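Cytochrome P450 RhF (Acinetobacter radioresistens, PDB 6RO8) probably catalyses monooxygenation of organic substrates at a thiolate-ligated heme, the chain here being the heme domain of a longer class VII cytochrome P450. Local coordinates at residues 274-278 with 315-319; 303-307 with 391-396. All blocks are in the same frame, centred on the assembly; numbering follows the deposited sequence.

Contact 1 of 2, residues 274-278 with 315-319; sequences TTALA and GSVVA. With HEM (protoporphyrin IX containing Fe), chain B; HIS (histidine), chain C.
The Ser316 side chain lies against one turn of the helix, its CB 3.6 Å from Leu277 CB and its OG near the methyl of Ala278. The hydroxyl lies between the backbone N and the carbonyl carbon of its own residue (chi1 49°), which aims OG at the helix. There OG donates a hydrogen bond of 2.9 Å to Thr274 O. The donor stands 33° out of the carbonyl plane. Ala278 N, the regular helical donor, reaches the same oxygen from the opposite face, so two bonds grip this carbonyl. Ser316 OG also lies 3.4 Å from the heme methyl CMB. Val317 stands above the porphyrin rim with CG2, which meets Thr274 CG2 at 3.6 Å and the heme meso carbon CHB at 3.7 Å. Thr274 CB stands over the face of pyrrole ring B, 3.4 Å from the heme atom C3B. Its OG1 lies 3.0 Å from both O and OXT of the bound histidine, and its single proton could serve either. Phe420 packs on Thr274, Leu277 and Val317. The iron carries a water at 2.3 Å, and its axial protein ligand is Cys381. Helix 273-288 is the second half of the long distal helix of P450s, and Thr274 matches its conserved threonine. Together with the loop that follows helix K, this forms the distal heme pocket characteristic of cytochromes P450.

Contact 2 of 2, residues 303-307 with 391-396; sequences IPGAV and MCIFIE
Val307 pushes its two methyls into the surface formed by Met391, Cys392 and Ile395. CG1 sits against the end of Met391, 3.8 Å from its CE. The methionine chain bends at its thioether (chi3 75°), and this turns CE toward the valine. CG2 goes into the notch between Ile395 CD1, at 3.7 Å, and Cys392 SG. That sulfur is itself a bump. It reaches the backbone of the facing helix, 4.0 Å from Pro304 CA. The two segments belong to helix K (303-314) and helix L (384-401) of the P450 fold. Their local axes approach to 9.5 Å and cross steeply, at 119° between their directions. One turn back from Val307, Ile303 fills the next hollow. Its branch methyl CG2 lies on the backbone of Cys392, 3.8 Å from CA. Its longer arm ends with CD1 3.6 Å from Glu396 CA, beside Ile395 CG2. Glu396 lines this hollow with its backbone and the root of its side chain; its carboxylate leads away and forms a salt bridge with Arg400. Ile296 of helix 290-298 packs on both Ile303 and Ile395, while Met391 also touches Ser279 and Ala282 of helix 273-288.

How the contacts relate
The centres of the two contacts are about 15 Å apart. Contact 1 lies near the middle of the chain, and contact 2 lies about 18 Å from the chain centre. Along the sequence their segments alternate: 274-278, 303-307, 315-319, 391-396. Helix 303-314 connects them, since contact 2 uses its first turn and contact 1 uses the loop just after its end. The contacts also touch directly, where Met391 CE packs 3.6 Å from Ala278 O. The side chain of Met391 is also about 5 Å from the heme. Helices I, K and L are joined in this way into the helical core that houses the heme in P450s.

Contact 1 of 2, residues 274-278 with 315-319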
ATOM      1  N   THR A 274       3.801  -1.072  -2.194  1.00 61.06           N
ATOM      2  CA  THR A 274       2.674  -0.283  -2.685  1.00 66.35           C
ATOM      3  C   THR A 274       3.060   0.569  -3.900  1.00 69.42           C
ATOM      4  O   THR A 274       2.213   0.824  -4.763  1.00 58.78           O
ATOM      5  CB  THR A 274       2.094   0.605  -1.573  1.00 68.13           C
ATOM      6  OG1 THR A 274       3.140   1.101  -0.730  1.00 68.94           O
ATOM      7  CG2 THR A 274       1.072  -0.144  -0.747  1.00 64.97           C
ATOM      8  N   THR A 275       4.324   1.017  -3.976  1.00 66.64           N
ATOM      9  CA  THR A 275       4.812   1.736  -5.148  1.00 59.80           C
ATOM     10  C   THR A 275       4.841   0.846  -6.386  1.00 65.52           C
ATOM     11  O   THR A 275       4.524   1.306  -7.492  1.00 61.28           O
ATOM     12  CB  THR A 275       6.197   2.311  -4.862  1.00 60.80           C
ATOM     13  OG1 THR A 275       6.141   3.095  -3.668  1.00 72.23           O
ATOM     14  CG2 THR A 275       6.669   3.201  -5.995  1.00 60.70           C
ATOM     15  N   ALA A 276       5.206  -0.433  -6.230  1.00 69.52           N
ATOM     16  CA  ALA A 276       5.230  -1.320  -7.391  1.00 66.40           C
ATOM     17  C   ALA A 276       3.818  -1.649  -7.849  1.00 65.97           C
ATOM     18  O   ALA A 276       3.527  -1.598  -9.046  1.00 58.85           O
ATOM     19  CB  ALA A 276       6.001  -2.604  -7.084  1.00 62.32           C
ATOM     20  N   LEU A 277       2.926  -2.002  -6.907  1.00 61.37           N
ATOM     21  CA  LEU A 277       1.541  -2.267  -7.283  1.00 61.15           C
ATOM     22  C   LEU A 277       0.924  -1.055  -7.974  1.00 63.59           C
ATOM     23  O   LEU A 277       0.285  -1.191  -9.028  1.00 62.34           O
ATOM     24  CB  LEU A 277       0.728  -2.650  -6.052  1.00 60.32           C
ATOM     25  CG  LEU A 277       1.116  -3.940  -5.338  1.00 59.76           C
ATOM     26  CD1 LEU A 277       0.420  -3.998  -3.990  1.00 49.42           C
ATOM     27  CD2 LEU A 277       0.763  -5.153  -6.186  1.00 52.66           C
ATOM     28  N   ALA A 278       1.130   0.143  -7.407  1.00 59.71           N
ATOM     29  CA  ALA A 278       0.510   1.350  -7.949  1.00 71.01           C
ATOM     30  C   ALA A 278       1.032   1.661  -9.351  1.00 73.21           C
ATOM     31  O   ALA A 278       0.260   2.071 -10.228  1.00 73.83           O
ATOM     32  CB  ALA A 278       0.746   2.545  -7.012  1.00 52.58           C
ATOM     33  N   GLY A 315      -5.719   2.967  -7.099  1.00 59.31           N
ATOM     34  CA  GLY A 315      -4.584   2.970  -6.200  1.00 75.55           C
ATOM     35  C   GLY A 315      -4.225   1.574  -5.705  1.00 73.57           C
ATOM     36  O   GLY A 315      -4.960   0.599  -5.882  1.00 70.05           O
ATOM     37  N   SER A 316      -3.045   1.484  -5.091  1.00 61.72           N
ATOM     38  CA  SER A 316      -2.504   0.214  -4.625  1.00 63.18           C
ATOM     39  C   SER A 316      -2.960  -0.150  -3.224  1.00 58.57           C
ATOM     40  O   SER A 316      -2.906  -1.327  -2.869  1.00 63.23           O
ATOM     41  CB  SER A 316      -0.976   0.243  -4.663  1.00 57.62           C
ATOM     42  OG  SER A 316      -0.490   1.422  -4.032  1.00 58.63           O
ATOM     43  N   VAL A 317      -3.387   0.822  -2.423  1.00 60.09           N
ATOM     44  CA  VAL A 317      -4.120   0.565  -1.189  1.00 61.52           C
ATOM     45  C   VAL A 317      -5.600   0.815  -1.460  1.00 62.20           C
ATOM     46  O   VAL A 317      -6.000   1.934  -1.799  1.00 57.23           O
ATOM     47  CB  VAL A 317      -3.615   1.445  -0.036  1.00 64.38           C
ATOM     48  CG1 VAL A 317      -4.470   1.207   1.218  1.00 59.98           C
ATOM     49  CG2 VAL A 317      -2.140   1.160   0.243  1.00 54.15           C
ATOM     50  N   VAL A 318      -6.414  -0.225  -1.310  1.00 54.50           N
ATOM     51  CA  VAL A 318      -7.847  -0.140  -1.572  1.00 57.30           C
ATOM     52  C   VAL A 318      -8.684  -0.154  -0.304  1.00 62.75           C
ATOM     53  O   VAL A 318      -9.879   0.180  -0.372  1.00 68.35           O
ATOM     54  CB  VAL A 318      -8.312  -1.273  -2.509  1.00 63.84           C
ATOM     55  CG1 VAL A 318      -7.703  -1.091  -3.928  1.00 66.69           C
ATOM     56  CG2 VAL A 318      -7.936  -2.632  -1.921  1.00 47.85           C
ATOM     57  N   ALA A 319      -8.109  -0.536   0.843  1.00 58.76           N
ATOM     58  CA  ALA A 319      -8.826  -0.580   2.116  1.00 56.16           C
ATOM     59  C   ALA A 319      -7.818  -0.551   3.257  1.00 58.69           C
ATOM     60  O   ALA A 319      -6.858  -1.323   3.254  1.00 66.49           O
ATOM     61  CB  ALA A 319      -9.682  -1.838   2.223  1.00 49.02           C
TER
HETATM   62  CHA HEM B 500       1.310   5.446   5.799  1.00 58.42           C
HETATM   63  CHB HEM B 500      -0.226   4.162   1.363  1.00 64.35           C
HETATM   64  CHC HEM B 500       4.341   4.239  -0.346  1.00 58.30           C
HETATM   65  CHD HEM B 500       5.857   5.051   4.199  1.00 62.79           C
HETATM   66  C1A HEM B 500       0.483   5.076   4.761  1.00 59.53           C
HETATM   67  C2A HEM B 500      -0.954   4.878   4.812  1.00 65.64           C
HETATM   68  C3A HEM B 500      -1.371   4.527   3.600  1.00 61.68           C
HETATM   69  C4A HEM B 500      -0.221   4.475   2.714  1.00 66.46           C
HETATM   70  CMA HEM B 500      -2.838   4.227   3.226  1.00 53.53           C
HETATM   71  CAA HEM B 500      -1.861   5.058   6.051  1.00 55.70           C
HETATM   72  CBA HEM B 500      -2.485   6.435   5.947  1.00 55.86           C
HETATM   73  CGA HEM B 500      -3.327   6.754   7.152  1.00 62.45           C
HETATM   74  O1A HEM B 500      -3.452   5.891   8.055  1.00 60.68           O
HETATM   75  O2A HEM B 500      -3.868   7.884   7.199  1.00 57.16           O
HETATM   76  C1B HEM B 500       0.850   4.160   0.506  1.00 62.66           C
HETATM   77  C2B HEM B 500       0.777   4.046  -0.938  1.00 67.79           C
HETATM   78  C3B HEM B 500       2.046   4.051  -1.415  1.00 61.48           C
HETATM   79  C4B HEM B 500       2.956   4.179  -0.284  1.00 63.35           C
HETATM   80  CMB HEM B 500      -0.559   3.933  -1.721  1.00 58.42           C
HETATM   81  CAB HEM B 500       2.558   3.981  -2.872  1.00 56.96           C
HETATM   82  CBB HEM B 500       1.801   4.099  -3.963  1.00 56.08           C
HETATM   83  C1C HEM B 500       5.163   4.464   0.737  1.00 64.17           C
HETATM   84  C2C HEM B 500       6.614   4.534   0.750  1.00 67.48           C
HETATM   85  C3C HEM B 500       7.004   4.764   2.025  1.00 70.25           C
HETATM   86  C4C HEM B 500       5.827   4.846   2.842  1.00 64.02           C
HETATM   87  CMC HEM B 500       7.495   4.373  -0.508  1.00 62.17           C
HETATM   88  CAC HEM B 500       8.411   4.937   2.661  1.00 72.77           C
HETATM   89  CBC HEM B 500       9.539   4.835   1.957  1.00 84.17           C
HETATM   90  C1D HEM B 500       4.779   5.203   5.035  1.00 61.68           C
HETATM   91  C2D HEM B 500       4.842   5.446   6.457  1.00 64.83           C
HETATM   92  C3D HEM B 500       3.597   5.567   6.902  1.00 67.66           C
HETATM   93  C4D HEM B 500       2.685   5.402   5.776  1.00 63.41           C
HETATM   94  CMD HEM B 500       6.118   5.546   7.322  1.00 65.40           C
HETATM   95  CAD HEM B 500       3.224   5.808   8.383  1.00 73.07           C
HETATM   96  CBD HEM B 500       3.183   7.289   8.733  1.00 76.93           C
HETATM   97  CGD HEM B 500       2.383   7.473  10.003  1.00 80.31           C
HETATM   98  O1D HEM B 500       1.916   6.458  10.562  1.00 80.11           O
HETATM   99  O2D HEM B 500       2.195   8.627  10.462  1.00 82.50           O
HETATM  100  NA  HEM B 500       0.891   4.806   3.471  1.00 68.45           N
HETATM  101  NB  HEM B 500       2.188   4.238   0.865  1.00 64.09           N
HETATM  102  NC  HEM B 500       4.728   4.657   2.036  1.00 67.64           N
HETATM  103  ND  HEM B 500       3.446   5.187   4.653  1.00 62.99           N
HETATM  104 FE   HEM B 500       2.845   4.727   2.740  1.00 59.25          FE
HETATM  105  N   HIS C 501       2.172  -1.491   4.154  1.00 91.48           N
HETATM  106  CA  HIS C 501       1.446  -0.361   3.587  1.00 87.65           C
HETATM  107  C   HIS C 501       2.211   0.260   2.422  1.00 68.61           C
HETATM  108  O   HIS C 501       1.795   1.304   1.901  1.00 90.70           O
HETATM  109  CB  HIS C 501       1.174   0.694   4.660  1.00 95.53           C
HETATM  110  CG  HIS C 501       2.321   0.914   5.595  1.00 93.53           C
HETATM  111  ND1 HIS C 501       2.837   2.166   5.860  1.00 88.75           N
HETATM  112  CD2 HIS C 501       3.055   0.042   6.327  1.00 92.01           C
HETATM  113  CE1 HIS C 501       3.838   2.055   6.716  1.00 88.25           C
HETATM  114  NE2 HIS C 501       3.990   0.777   7.015  1.00 91.70           N
HETATM  115  OXT HIS C 501       3.241  -0.263   1.993  1.00 85.21           O
HETATM  116  O   HOH W   1       2.924   2.526   3.409  1.00 78.69           O

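Contact 2 of 2, residues 303-307 with 391-396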
ATOM      1  N   ILE A 303       1.967  14.102 -16.845  1.00 76.18           N
ATOM      2  CA  ILE A 303       2.164  12.831 -16.151  1.00 74.37           C
ATOM      3  C   ILE A 303       1.882  12.925 -14.659  1.00 74.86           C
ATOM      4  O   ILE A 303       1.146  12.065 -14.138  1.00 71.00           O
ATOM      5  CB  ILE A 303       3.575  12.276 -16.472  1.00 69.04           C
ATOM      6  CG1 ILE A 303       3.592  11.846 -17.938  1.00 68.48           C
ATOM      7  CG2 ILE A 303       3.914  11.118 -15.515  1.00 64.62           C
ATOM      8  CD1 ILE A 303       4.926  11.301 -18.445  1.00 65.14           C
ATOM      9  N   PRO A 304       2.390  13.911 -13.907  1.00 73.71           N
ATOM     10  CA  PRO A 304       2.061  13.954 -12.462  1.00 59.87           C
ATOM     11  C   PRO A 304       0.571  13.979 -12.186  1.00 63.77           C
ATOM     12  O   PRO A 304       0.094  13.180 -11.366  1.00 66.16           O
ATOM     13  CB  PRO A 304       2.754  15.234 -11.979  1.00 56.73           C
ATOM     14  CG  PRO A 304       3.880  15.449 -12.970  1.00 56.91           C
ATOM     15  CD  PRO A 304       3.341  14.979 -14.295  1.00 62.38           C
ATOM     16  N   GLY A 305      -0.181  14.867 -12.850  1.00 57.70           N
ATOM     17  CA  GLY A 305      -1.625  14.900 -12.671  1.00 57.03           C
ATOM     18  C   GLY A 305      -2.290  13.609 -13.096  1.00 68.21           C
ATOM     19  O   GLY A 305      -3.289  13.189 -12.501  1.00 71.89           O
ATOM     20  N   ALA A 306      -1.733  12.948 -14.115  1.00 68.63           N
ATOM     21  CA  ALA A 306      -2.191  11.617 -14.494  1.00 63.38           C
ATOM     22  C   ALA A 306      -1.895  10.585 -13.402  1.00 71.09           C
ATOM     23  O   ALA A 306      -2.736   9.722 -13.107  1.00 69.84           O
ATOM     24  CB  ALA A 306      -1.535  11.207 -15.808  1.00 53.93           C
ATOM     25  N   VAL A 307      -0.699  10.642 -12.805  1.00 69.18           N
ATOM     26  CA  VAL A 307      -0.367   9.712 -11.731  1.00 67.69           C
ATOM     27  C   VAL A 307      -1.344   9.882 -10.576  1.00 67.50           C
ATOM     28  O   VAL A 307      -1.849   8.901 -10.019  1.00 70.44           O
ATOM     29  CB  VAL A 307       1.097   9.905 -11.281  1.00 64.43           C
ATOM     30  CG1 VAL A 307       1.352   9.312  -9.905  1.00 58.69           C
ATOM     31  CG2 VAL A 307       2.013   9.281 -12.286  1.00 68.44           C
ATOM     32  N   MET A 391       6.473   6.603  -9.855  1.00 67.52           N
ATOM     33  CA  MET A 391       5.456   6.381 -10.878  1.00 68.20           C
ATOM     34  C   MET A 391       5.654   7.308 -12.084  1.00 68.44           C
ATOM     35  O   MET A 391       5.571   6.864 -13.236  1.00 67.90           O
ATOM     36  CB  MET A 391       4.077   6.552 -10.247  1.00 66.20           C
ATOM     37  CG  MET A 391       3.726   5.420  -9.251  1.00 56.57           C
ATOM     38  SD  MET A 391       2.210   5.866  -8.393  1.00 61.57           S
ATOM     39  CE  MET A 391       0.951   5.565  -9.644  1.00 59.30           C
ATOM     40  N   CYS A 392       5.949   8.589 -11.855  1.00 61.97           N
ATOM     41  CA  CYS A 392       6.212   9.488 -12.992  1.00 71.32           C
ATOM     42  C   CYS A 392       7.386   9.024 -13.844  1.00 74.18           C
ATOM     43  O   CYS A 392       7.257   8.928 -15.070  1.00 79.31           O
ATOM     44  CB  CYS A 392       6.418  10.917 -12.490  1.00 64.92           C
ATOM     45  SG  CYS A 392       5.012  11.504 -11.514  1.00 71.92           S
ATOM     46  N   ILE A 393       8.526   8.712 -13.221  1.00 73.43           N
ATOM     47  CA  ILE A 393       9.696   8.312 -13.999  1.00 74.78           C
ATOM     48  C   ILE A 393       9.392   7.063 -14.823  1.00 76.20           C
ATOM     49  O   ILE A 393       9.726   6.997 -16.015  1.00 80.14           O
ATOM     50  CB  ILE A 393      10.918   8.105 -13.087  1.00 72.92           C
ATOM     51  CG1 ILE A 393      11.443   9.454 -12.580  1.00 71.16           C
ATOM     52  CG2 ILE A 393      12.038   7.386 -13.832  1.00 68.33           C
ATOM     53  CD1 ILE A 393      12.010   9.393 -11.160  1.00 77.18           C
ATOM     54  N   PHE A 394       8.728   6.072 -14.223  1.00 75.97           N
ATOM     55  CA  PHE A 394       8.328   4.899 -15.001  1.00 73.74           C
ATOM     56  C   PHE A 394       7.576   5.320 -16.250  1.00 75.46           C
ATOM     57  O   PHE A 394       7.966   4.980 -17.372  1.00 83.96           O
ATOM     58  CB  PHE A 394       7.452   3.951 -14.181  1.00 71.36           C
ATOM     59  CG  PHE A 394       8.208   3.106 -13.216  1.00 85.31           C
ATOM     60  CD1 PHE A 394       9.369   2.455 -13.601  1.00 89.36           C
ATOM     61  CD2 PHE A 394       7.751   2.960 -11.908  1.00 85.68           C
ATOM     62  CE1 PHE A 394      10.060   1.672 -12.692  1.00 92.72           C
ATOM     63  CE2 PHE A 394       8.434   2.192 -11.006  1.00 81.45           C
ATOM     64  CZ  PHE A 394       9.584   1.542 -11.393  1.00 93.44           C
ATOM     65  N   ILE A 395       6.514   6.100 -16.066  1.00 66.33           N
ATOM     66  CA  ILE A 395       5.645   6.452 -17.180  1.00 77.56           C
ATOM     67  C   ILE A 395       6.356   7.381 -18.166  1.00 81.55           C
ATOM     68  O   ILE A 395       6.205   7.238 -19.389  1.00 79.36           O
ATOM     69  CB  ILE A 395       4.349   7.075 -16.641  1.00 75.89           C
ATOM     70  CG1 ILE A 395       3.609   6.057 -15.776  1.00 65.71           C
ATOM     71  CG2 ILE A 395       3.489   7.575 -17.788  1.00 78.42           C
ATOM     72  CD1 ILE A 395       2.565   6.684 -14.878  1.00 66.03           C
ATOM     73  N   GLU A 396       7.129   8.349 -17.659  1.00 80.31           N
ATOM     74  CA  GLU A 396       7.880   9.226 -18.547  1.00 80.37           C
ATOM     75  C   GLU A 396       8.814   8.411 -19.425  1.00 82.18           C
ATOM     76  O   GLU A 396       8.801   8.547 -20.655  1.00 79.26           O
ATOM     77  CB  GLU A 396       8.663  10.275 -17.748  1.00 85.57           C
ATOM     78  CG  GLU A 396       9.115  11.506 -18.577  1.00 85.34           C
ATOM     79  CD  GLU A 396      10.408  11.254 -19.354  1.00100.39           C
ATOM     80  OE1 GLU A 396      11.094  10.280 -18.981  1.00101.42           O
ATOM     81  OE2 GLU A 396      10.734  12.010 -20.328  1.00 95.03           O
TER